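Epoxyqueuosine reductase (Streptococcus thermophilus, PDB 5D6S) is an iron-sulfur protein of the QueG family that binds cobalamin together with two iron/sulfur clusters in a single chain. Local coordinates at residues Ala337-Lys340 with Leu341-Ile345; Ala357-Ala360 with Leu361-Val365; Asp213-Arg216 with Cys217-Ala220; Asn233-Cys237 with Leu238-Thr242. All coordinates share one frame; numbering follows the deposited sequence.

Contact 1 of 4, residues Ala337-Lys340 with Leu341-Ile345; sequences AIVK and LMEII
Ile338 and Met342 run side by side along one flank of helix 338-347, pointing the same way, with Ile338 CG2 4.0 Å from Met342 SD. The branch that makes this touch is set by Ile338 chi1 (-70°), which places CG1 beside the backbone N and leaves CG2 opposite it. Val339 and Glu343 form a second parallel pair one residue further on, where Val339 CG2 lies 3.4 Å from Glu343 OE2. Lys340 and Glu343, by contrast, cross at about a right angle. The lysine chain, bent at chi2 (54°), brings its CD within 3.9 Å of Glu343 OE1, yet Lys340 NZ stays 4.1 Å from that same oxygen, beyond a salt bridge; the ammonium group instead pairs with Glu298. On the buried flank Leu341 folds back over the preceding turn, its CD1 4.0 Å from Ala337 CB and its CG close to the carbonyl oxygen of Ala337.

Beneath these side chains run four successive i to i+4 backbone bonds. The first, from Leu341 N to Ala337 O (2.9 Å), is nearly straight, and the last, from Ile344 N to Lys340 O, is equally so; the two between them are more bent. Leu341 and Ile344 both reach Ile326 of helix 318-331, while Ile345 packs on helix 351-364 and on Tyr375 of helix 370-377. The chemistry is thus divided round the helix: Leu341, Ile344 and Ile345 pack on neighbouring helices, whereas Val339 and Glu343 are exposed, and the attraction between Lys340 and Glu343 is probably a modest electrostatic supplement to the lysine's firmer pairing with Glu298.

Contact 2 of 4, residues Ala357-Ala360 with Leu361-Val365; sequences AIWA and LGEIV
Trp359 and Glu363 meet one turn apart near the C-terminal end of helix 351-364, in the all-helical C-terminal part of the chain. Their contact is a CH-pi interaction: Glu363 CG sits over one face of the indole, 4.1 Å from the centroid of its six-membered ring and displaced toward the rim. The carboxylate plane is only 8° from that of the ring. With Trp359 CG opposite its own backbone N (chi1 172°), the indole swings along the helix to meet the glutamate. Glu363 OE1 forms a salt bridge with Lys396, and Arg253 makes a cation-pi contact with the indole.

Apolar packing within the helix is light, Ala360 CB lying 4.5 Å from Ile364 CD1; Ala360 also touches Ile326 and Ala330 of helix 318-331, and Leu361 touches Ile345 of helix 338-347.

Among the backbone bonds, Leu361 N to Ala357 O is regular, but those from Gly362 N to Ile358 O and from Glu363 N to Trp359 O are weak. Val365 then leaves helical geometry. Just before this end, Ala360 O accepts two bonds, from Ile364 N at 2.9 Å and from Glu363 N at 3.0 Å, the latter donor standing well above the carbonyl plane.

Contact 3 of 4, residues Asp213-Arg216 with Cys217-Ala220; sequences DCRR and CLDA. With SF4 (iron/sulfur cluster), chain F.
Cys214, in the loop, and Cys217, on the helix that follows, hold one iron/sulfur cluster, and this is the tight side of the contact. Cys217 SG binds iron FE1 at 2.3 Å, and Cys214 SG binds iron FE2 at 2.4 Å. The two thiolates arrive by different torsions: Cys214 SG lies opposite its backbone N (chi1 173°), whereas Cys217 SG is tucked between its backbone N and carbonyl carbon (chi1 53°). Arg216 N adds a weak hydrogen bond to Cys214 SG. Behind the ligands, Arg216 O accepts from both Asp219 N and Ala220 N, the second at 2.9 Å and in the carbonyl plane.

The outer side is looser and exposed. Here Arg215 reaches along the helix to Asp219 in a salt bridge, with NH2 2.7 Å from OD1, but the hydrogen bond within it is weak and the guanidinium and carboxylate planes are turned 55° apart. Leu218 crosses the arginine at about a right angle, CB lying over one guanidinium face and CD2 3.5 Å from Arg215 NH1. Cys214 and Cys217 belong, with Cys211, to the CxxCxxCxxxCP motif of bacterial-ferredoxin-type 4Fe-4S sites, and Cys270 also lies in this cluster's pocket.

Contact 4 of 4, residues Asn233-Cys237 with Leu238-Thr242; sequences NARRC and LSFQT. With SF4 (iron/sulfur cluster), chain G.
The Arg235 guanidinium carries Phe240 over one of its faces, the ring atom CZ standing 3.4 Å above the guanidinium plane and toward its rim. The two flat groups are not stacked in parallel, for their planes differ by 53°, and the closest approach, Arg235 NH1 to Phe240 CZ, is 3.6 Å. Bends at chi2 and chi3 carry the arginine back to the ring, and its NH1 is hydrogen-bonded to the carbonyl oxygen of Thr70. Near the base of the phenylalanine, CB lies 3.3 Å from Ala234 O, while the Phe240 side chain also touches Thr71.

Cys237 joins this packing to the metal site. Its SG, opposite the backbone N (chi1 -167°), binds iron FE1 of the cluster at 2.1 Å and also accepts a weak hydrogen bond from Ser239 N at 3.4 Å. Cys237 is therefore both ligand and N-cap, and the capping N-H may draw some negative charge from the sulfur. Its carbonyl oxygen accepts from Gln241 N at 3.0 Å, in the carbonyl plane, and more weakly from Phe240 N. Leu238 N comes within 3.3 Å of cluster sulfur S3. Ser239 OG is hydrogen-bonded to cobalamin. A cysteine ligand at the N-cap of helix 238-243 thus forms part of a 4Fe-4S site, with the cobalamin pocket sharing the same short turn of chain.

In the fold
Contacts 3 and 4 belong to the double-cluster domain, each supplying ligands to a different iron/sulfur cluster. Their centres are 18 Å apart and their nearest atoms about 8 Å. The side chain of Ala220 in contact 3 lies about 6 Å from the cluster of contact 4, so that helix 216-220, which carries Cys217 of one site, also comes close to the other cluster. Cobalamin is nearest contact 4, about 3 Å from Ser239, and about 8 Å from Cys217. Contacts 1 and 2 lie in the C-terminal helices and pack directly on each other: Leu341 CD1 meets Ile364 CD1 at 3.6 Å. Contact 2 stays about 12 Å from contact 4 at the nearest atoms.

Contact 1 of 4, residues Ala337-Lys340 with Leu341-Ile345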
loop_
_atom_site.group_PDB
_atom_site.type_symbol
_atom_site.label_atom_id
_atom_site.label_comp_id
_atom_site.label_asym_id
_atom_site.label_seq_id
_atom_site.Cartn_x
_atom_site.Cartn_y
_atom_site.Cartn_z
ATOM N N ALA A 337 12.075 19.099 15.742
ATOM C CA ALA A 337 10.901 19.444 14.950
ATOM C C ALA A 337 10.097 20.601 15.577
ATOM O O ALA A 337 9.222 21.178 14.933
ATOM C CB ALA A 337 10.047 18.219 14.784
ATOM N N ILE A 338 10.359 20.906 16.849
ATOM C CA ILE A 338 9.444 21.752 17.608
ATOM C C ILE A 338 9.210 23.049 16.842
ATOM O O ILE A 338 8.075 23.472 16.678
ATOM C CB ILE A 338 9.942 21.988 19.040
ATOM C CG1 ILE A 338 9.839 20.679 19.840
ATOM C CG2 ILE A 338 9.139 23.050 19.753
ATOM C CD1 ILE A 338 10.537 20.690 21.193
ATOM N N VAL A 339 10.274 23.680 16.374
ATOM C CA VAL A 339 10.119 25.006 15.798
ATOM C C VAL A 339 9.304 24.898 14.498
ATOM O O VAL A 339 8.481 25.776 14.168
ATOM C CB VAL A 339 11.437 25.820 15.675
ATOM C CG1 VAL A 339 12.677 24.961 15.805
ATOM C CG2 VAL A 339 11.473 26.632 14.384
ATOM N N LYS A 340 9.504 23.812 13.772
ATOM C CA LYS A 340 8.715 23.587 12.557
ATOM C C LYS A 340 7.230 23.351 12.841
ATOM O O LYS A 340 6.344 23.806 12.120
ATOM C CB LYS A 340 9.278 22.401 11.778
ATOM C CG LYS A 340 8.552 22.115 10.474
ATOM C CD LYS A 340 8.466 23.318 9.579
ATOM C CE LYS A 340 7.795 22.971 8.254
ATOM N NZ LYS A 340 7.722 24.155 7.360
ATOM N N LEU A 341 6.964 22.580 13.868
ATOM C CA LEU A 341 5.595 22.318 14.252
ATOM C C LEU A 341 4.927 23.640 14.638
ATOM O O LEU A 341 3.755 23.849 14.378
ATOM C CB LEU A 341 5.572 21.293 15.401
ATOM C CG LEU A 341 6.112 19.906 15.007
ATOM C CD1 LEU A 341 6.421 19.058 16.208
ATOM C CD2 LEU A 341 5.137 19.156 14.117
ATOM N N MET A 342 5.682 24.534 15.262
ATOM C CA MET A 342 5.118 25.779 15.726
ATOM C C MET A 342 4.772 26.610 14.517
ATOM O O MET A 342 3.769 27.295 14.514
ATOM C CB MET A 342 6.062 26.505 16.688
ATOM C CG MET A 342 5.942 26.102 18.154
ATOM S SD MET A 342 7.406 26.570 19.153
ATOM C CE MET A 342 6.567 27.469 20.469
ATOM N N GLU A 343 5.583 26.530 13.474
ATOM C CA GLU A 343 5.359 27.278 12.228
ATOM C C GLU A 343 4.097 26.789 11.520
ATOM O O GLU A 343 3.277 27.594 11.051
ATOM C CB GLU A 343 6.564 27.187 11.279
ATOM C CG GLU A 343 7.761 28.020 11.739
ATOM C CD GLU A 343 9.076 27.724 10.994
ATOM O OE1 GLU A 343 9.025 27.167 9.871
ATOM O OE2 GLU A 343 10.156 28.044 11.556
ATOM N N ILE A 344 3.944 25.469 11.438
ATOM C CA ILE A 344 2.758 24.890 10.835
ATOM C C ILE A 344 1.505 25.394 11.562
ATOM O O ILE A 344 0.543 25.830 10.951
ATOM C CB ILE A 344 2.833 23.356 10.899
ATOM C CG1 ILE A 344 3.816 22.854 9.878
ATOM C CG2 ILE A 344 1.473 22.718 10.633
ATOM C CD1 ILE A 344 4.264 21.445 10.139
ATOM N N ILE A 345 1.539 25.313 12.888
ATOM C CA ILE A 345 0.402 25.691 13.717
ATOM C C ILE A 345 0.038 27.183 13.591
ATOM O O ILE A 345 -1.128 27.519 13.591
ATOM C CB ILE A 345 0.660 25.366 15.197
ATOM C CG1 ILE A 345 0.740 23.856 15.425
ATOM C CG2 ILE A 345 -0.426 25.979 16.066
ATOM C CD1 ILE A 345 1.302 23.486 16.783
#

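Contact 2 of 4, residues Ala357-Ala360 with Leu361-Val365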
loop_
_atom_site.group_PDB
_atom_site.type_symbol
_atom_site.label_atom_id
_atom_site.label_comp_id
_atom_site.label_asym_id
_atom_site.label_seq_id
_atom_site.Cartn_x
_atom_site.Cartn_y
_atom_site.Cartn_z
ATOM N N ALA A 357 0.021 18.521 14.417
ATOM C CA ALA A 357 1.170 19.168 15.044
ATOM C C ALA A 357 0.922 19.517 16.525
ATOM O O ALA A 357 1.802 19.321 17.352
ATOM C CB ALA A 357 1.571 20.411 14.272
ATOM N N ILE A 358 -0.266 20.024 16.853
ATOM C CA ILE A 358 -0.597 20.318 18.241
ATOM C C ILE A 358 -0.460 19.075 19.110
ATOM O O ILE A 358 0.217 19.098 20.131
ATOM C CB ILE A 358 -2.025 20.869 18.351
ATOM C CG1 ILE A 358 -2.036 22.318 17.861
ATOM C CG2 ILE A 358 -2.515 20.798 19.786
ATOM C CD1 ILE A 358 -3.419 22.849 17.692
ATOM N N TRP A 359 -1.033 17.962 18.642
ATOM C CA TRP A 359 -0.828 16.686 19.280
ATOM C C TRP A 359 0.656 16.373 19.407
ATOM O O TRP A 359 1.120 15.937 20.455
ATOM C CB TRP A 359 -1.521 15.563 18.481
ATOM C CG TRP A 359 -1.207 14.165 18.974
ATOM C CD1 TRP A 359 -1.695 13.569 20.098
ATOM C CD2 TRP A 359 -0.329 13.221 18.374
ATOM N NE1 TRP A 359 -1.184 12.294 20.226
ATOM C CE2 TRP A 359 -0.351 12.053 19.175
ATOM C CE3 TRP A 359 0.457 13.230 17.233
ATOM C CZ2 TRP A 359 0.403 10.924 18.875
ATOM C CZ3 TRP A 359 1.221 12.084 16.924
ATOM C CH2 TRP A 359 1.185 10.958 17.744
ATOM N N ALA A 360 1.374 16.542 18.313
ATOM C CA ALA A 360 2.778 16.147 18.236
ATOM C C ALA A 360 3.613 16.874 19.308
ATOM O O ALA A 360 4.530 16.273 19.915
ATOM C CB ALA A 360 3.333 16.380 16.836
ATOM N N LEU A 361 3.294 18.139 19.576
ATOM C CA LEU A 361 4.006 18.842 20.652
ATOM C C LEU A 361 3.758 18.206 22.017
ATOM O O LEU A 361 4.661 18.164 22.850
ATOM C CB LEU A 361 3.659 20.308 20.675
ATOM C CG LEU A 361 4.190 21.117 19.497
ATOM C CD1 LEU A 361 3.587 22.500 19.539
ATOM C CD2 LEU A 361 5.696 21.221 19.488
ATOM N N GLY A 362 2.559 17.677 22.233
ATOM C CA GLY A 362 2.259 17.016 23.489
ATOM C C GLY A 362 3.022 15.718 23.675
ATOM O O GLY A 362 3.142 15.197 24.781
ATOM N N GLU A 363 3.530 15.191 22.584
ATOM C CA GLU A 363 4.282 13.962 22.615
ATOM C C GLU A 363 5.778 14.257 22.808
ATOM O O GLU A 363 6.463 13.587 23.587
ATOM C CB GLU A 363 4.040 13.217 21.279
ATOM C CG GLU A 363 2.999 12.086 21.265
ATOM C CD GLU A 363 2.170 11.920 22.529
ATOM O OE1 GLU A 363 1.324 12.779 22.842
ATOM O OE2 GLU A 363 2.370 10.891 23.200
ATOM N N ILE A 364 6.280 15.209 22.016
ATOM C CA ILE A 364 7.700 15.546 21.940
ATOM C C ILE A 364 8.179 16.256 23.204
ATOM O O ILE A 364 9.193 15.878 23.767
ATOM C CB ILE A 364 7.980 16.413 20.678
ATOM C CG1 ILE A 364 7.889 15.537 19.425
ATOM C CG2 ILE A 364 9.347 17.063 20.734
ATOM C CD1 ILE A 364 7.631 16.285 18.132
ATOM N N VAL A 365 7.460 17.282 23.644
ATOM C CA VAL A 365 7.878 18.073 24.807
ATOM C C VAL A 365 7.451 17.373 26.098
ATOM O O VAL A 365 6.345 17.589 26.598
ATOM C CB VAL A 365 7.278 19.471 24.763
ATOM C CG1 VAL A 365 7.735 20.282 25.958
ATOM C CG2 VAL A 365 7.658 20.173 23.462
#

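Contact 3 of 4, residues Asp213-Arg216 with Cys217-Ala220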
loop_
_atom_site.group_PDB
_atom_site.type_symbol
_atom_site.label_atom_id
_atom_site.label_comp_id
_atom_site.label_asym_id
_atom_site.label_seq_id
_atom_site.Cartn_x
_atom_site.Cartn_y
_atom_site.Cartn_z
ATOM N N ASP A 213 -0.515 -24.257 10.049
ATOM C CA ASP A 213 -1.031 -23.672 11.286
ATOM C C ASP A 213 -0.082 -22.562 11.718
ATOM O O ASP A 213 0.334 -22.550 12.867
ATOM N N CYS A 214 0.255 -21.642 10.798
ATOM C CA CYS A 214 1.341 -20.658 11.022
ATOM C C CYS A 214 1.009 -19.446 11.905
ATOM O O CYS A 214 1.742 -19.177 12.867
ATOM C CB CYS A 214 1.931 -20.158 9.712
ATOM S SG CYS A 214 3.117 -18.791 9.946
ATOM N N ARG A 215 -0.039 -18.698 11.581
ATOM C CA ARG A 215 -0.534 -17.644 12.484
ATOM C C ARG A 215 0.414 -16.484 12.847
ATOM O O ARG A 215 0.082 -15.700 13.733
ATOM C CB ARG A 215 -1.003 -18.264 13.821
ATOM C CG ARG A 215 -2.412 -18.826 13.808
ATOM C CD ARG A 215 -2.923 -19.066 15.223
ATOM N NE ARG A 215 -2.801 -17.867 16.050
ATOM C CZ ARG A 215 -3.738 -16.932 16.191
ATOM N NH1 ARG A 215 -4.909 -17.014 15.566
ATOM N NH2 ARG A 215 -3.498 -15.894 16.971
ATOM N N ARG A 216 1.591 -16.379 12.237
ATOM C CA ARG A 216 2.567 -15.353 12.671
ATOM C C ARG A 216 2.054 -13.925 12.404
ATOM O O ARG A 216 2.095 -13.049 13.278
ATOM C CB ARG A 216 3.922 -15.544 11.990
ATOM C CG ARG A 216 4.764 -16.688 12.549
ATOM C CD ARG A 216 6.222 -16.272 12.691
ATOM N NE ARG A 216 7.160 -17.259 12.168
ATOM C CZ ARG A 216 8.305 -16.968 11.534
ATOM N NH1 ARG A 216 9.088 -17.955 11.088
ATOM N NH2 ARG A 216 8.681 -15.701 11.324
ATOM N N CYS A 217 1.590 -13.720 11.172
ATOM C CA CYS A 217 0.980 -12.479 10.718
ATOM C C CYS A 217 -0.192 -12.075 11.611
ATOM O O CYS A 217 -0.261 -10.948 12.092
ATOM C CB CYS A 217 0.508 -12.642 9.262
ATOM S SG CYS A 217 -0.587 -14.078 8.940
ATOM N N LEU A 218 -1.105 -12.996 11.860
ATOM C CA LEU A 218 -2.231 -12.704 12.762
ATOM C C LEU A 218 -1.838 -12.152 14.127
ATOM O O LEU A 218 -2.607 -11.431 14.736
ATOM C CB LEU A 218 -3.051 -13.965 13.009
ATOM C CG LEU A 218 -4.087 -14.368 11.966
ATOM C CD1 LEU A 218 -3.505 -14.383 10.574
ATOM C CD2 LEU A 218 -4.645 -15.740 12.335
ATOM N N ASP A 219 -0.673 -12.551 14.629
ATOM C CA ASP A 219 -0.233 -12.174 15.975
ATOM C C ASP A 219 0.668 -10.964 15.951
ATOM O O ASP A 219 0.869 -10.325 16.987
ATOM C CB ASP A 219 0.502 -13.351 16.663
ATOM C CG ASP A 219 -0.435 -14.481 17.043
ATOM O OD1 ASP A 219 -1.539 -14.185 17.563
ATOM O OD2 ASP A 219 -0.078 -15.659 16.806
ATOM N N ALA A 220 1.252 -10.691 14.783
ATOM C CA ALA A 220 2.143 -9.544 14.589
ATOM C C ALA A 220 1.388 -8.269 14.170
ATOM O O ALA A 220 1.862 -7.159 14.442
ATOM C CB ALA A 220 3.238 -9.885 13.572
HETATM FE FE1 SF4 F . 0.604 -15.613 7.686
HETATM FE FE2 SF4 F . 2.237 -17.591 8.062
HETATM FE FE3 SF4 F . 2.593 -16.047 6.091
HETATM FE FE4 SF4 F . 0.579 -17.696 6.221
HETATM S S1 SF4 F . 2.611 -18.147 6.016
HETATM S S2 SF4 F . 0.597 -15.683 5.581
HETATM S S3 SF4 F . 0.132 -17.565 8.316
HETATM S S4 SF4 F . 2.655 -15.539 8.116
#

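Contact 4 of 4, residues Asn233-Cys237 with Leu238-Thr242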
loop_
_atom_site.group_PDB
_atom_site.type_symbol
_atom_site.label_atom_id
_atom_site.label_comp_id
_atom_site.label_asym_id
_atom_site.label_seq_id
_atom_site.Cartn_x
_atom_site.Cartn_y
_atom_site.Cartn_z
ATOM N N ASN A 233 -10.551 -6.562 8.752
ATOM C CA ASN A 233 -11.192 -5.233 8.955
ATOM C C ASN A 233 -10.297 -4.098 8.431
ATOM O O ASN A 233 -9.478 -3.579 9.165
ATOM C CB ASN A 233 -11.526 -4.960 10.407
ATOM C CG ASN A 233 -12.323 -3.673 10.578
ATOM O OD1 ASN A 233 -12.845 -3.385 11.650
ATOM N ND2 ASN A 233 -12.496 -2.940 9.507
ATOM N N ALA A 234 -10.417 -3.763 7.143
ATOM C CA ALA A 234 -9.403 -2.952 6.449
ATOM C C ALA A 234 -9.317 -1.526 6.986
ATOM O O ALA A 234 -8.291 -0.856 6.922
ATOM C CB ALA A 234 -9.706 -2.932 4.962
ATOM N N ARG A 235 -10.472 -1.055 7.399
ATOM C CA ARG A 235 -10.659 0.084 8.227
ATOM C C ARG A 235 -9.600 0.195 9.344
ATOM O O ARG A 235 -9.279 1.309 9.744
ATOM C CB ARG A 235 -12.027 -0.110 8.857
ATOM C CG ARG A 235 -13.059 0.987 8.714
ATOM C CD ARG A 235 -13.483 1.281 7.295
ATOM N NE ARG A 235 -13.520 2.736 7.237
ATOM C CZ ARG A 235 -13.401 3.492 6.149
ATOM N NH1 ARG A 235 -13.284 2.973 4.942
ATOM N NH2 ARG A 235 -13.398 4.793 6.298
ATOM N N ARG A 236 -9.071 -0.926 9.846
ATOM C CA ARG A 236 -8.004 -0.910 10.885
ATOM C C ARG A 236 -6.626 -1.333 10.369
ATOM O O ARG A 236 -5.691 -1.467 11.128
ATOM C CB ARG A 236 -8.374 -1.782 12.077
ATOM C CG ARG A 236 -9.669 -1.363 12.759
ATOM C CD ARG A 236 -10.068 -2.244 13.949
ATOM N NE ARG A 236 -8.906 -2.561 14.784
ATOM C CZ ARG A 236 -8.369 -1.738 15.677
ATOM N NH1 ARG A 236 -8.899 -0.519 15.919
ATOM N NH2 ARG A 236 -7.300 -2.127 16.342
ATOM N N CYS A 237 -6.489 -1.545 9.076
ATOM C CA CYS A 237 -5.153 -1.736 8.527
ATOM C C CYS A 237 -4.388 -0.400 8.582
ATOM O O CYS A 237 -4.908 0.638 8.181
ATOM C CB CYS A 237 -5.166 -2.239 7.073
ATOM S SG CYS A 237 -3.514 -2.822 6.574
ATOM N N LEU A 238 -3.155 -0.439 9.056
ATOM C CA LEU A 238 -2.307 0.736 9.040
ATOM C C LEU A 238 -1.977 1.158 7.629
ATOM O O LEU A 238 -1.683 2.332 7.392
ATOM C CB LEU A 238 -1.011 0.470 9.794
ATOM C CG LEU A 238 -1.130 0.202 11.300
ATOM C CD1 LEU A 238 0.268 0.054 11.863
ATOM C CD2 LEU A 238 -1.879 1.294 12.025
ATOM N N SER A 239 -1.985 0.221 6.679
ATOM C CA SER A 239 -1.731 0.616 5.282
ATOM C C SER A 239 -2.808 1.585 4.832
ATOM O O SER A 239 -2.553 2.561 4.114
ATOM C CB SER A 239 -1.701 -0.583 4.350
ATOM O OG SER A 239 -1.323 -0.185 3.032
ATOM N N PHE A 240 -4.028 1.318 5.291
ATOM C CA PHE A 240 -5.164 2.165 4.994
ATOM C C PHE A 240 -5.016 3.460 5.740
ATOM O O PHE A 240 -5.197 4.525 5.170
ATOM C CB PHE A 240 -6.481 1.461 5.364
ATOM C CG PHE A 240 -7.694 2.344 5.259
ATOM C CD1 PHE A 240 -8.036 2.936 4.051
ATOM C CD2 PHE A 240 -8.449 2.633 6.370
ATOM C CE1 PHE A 240 -9.145 3.764 3.961
ATOM C CE2 PHE A 240 -9.520 3.489 6.289
ATOM C CZ PHE A 240 -9.883 4.041 5.094
ATOM N N GLN A 241 -4.683 3.378 7.015
ATOM C CA GLN A 241 -4.654 4.574 7.840
ATOM C C GLN A 241 -3.663 5.591 7.280
ATOM O O GLN A 241 -3.944 6.796 7.251
ATOM C CB GLN A 241 -4.317 4.246 9.275
ATOM C CG GLN A 241 -5.459 3.630 10.060
ATOM C CD GLN A 241 -6.737 4.442 10.115
ATOM O OE1 GLN A 241 -7.797 3.903 9.928
ATOM N NE2 GLN A 241 -6.644 5.727 10.412
ATOM N N THR A 242 -2.549 5.117 6.775
ATOM C CA THR A 242 -1.575 6.015 6.182
ATOM C C THR A 242 -2.127 6.670 4.913
ATOM O O THR A 242 -1.663 7.724 4.520
ATOM C CB THR A 242 -0.231 5.320 5.876
ATOM O OG1 THR A 242 -0.453 4.157 5.076
ATOM C CG2 THR A 242 0.410 4.919 7.139
HETATM FE FE1 SF4 G . -2.381 -4.160 7.771
HETATM FE FE2 SF4 G . -0.093 -4.059 8.955
HETATM FE FE3 SF4 G . -0.806 -6.218 7.675
HETATM FE FE4 SF4 G . -1.941 -5.621 9.900
HETATM S S1 SF4 G . 0.068 -6.072 9.587
HETATM S S2 SF4 G . -2.857 -6.190 8.114
HETATM S S3 SF4 G . -1.918 -3.474 9.734
HETATM S S4 SF4 G . -0.474 -4.297 6.873
#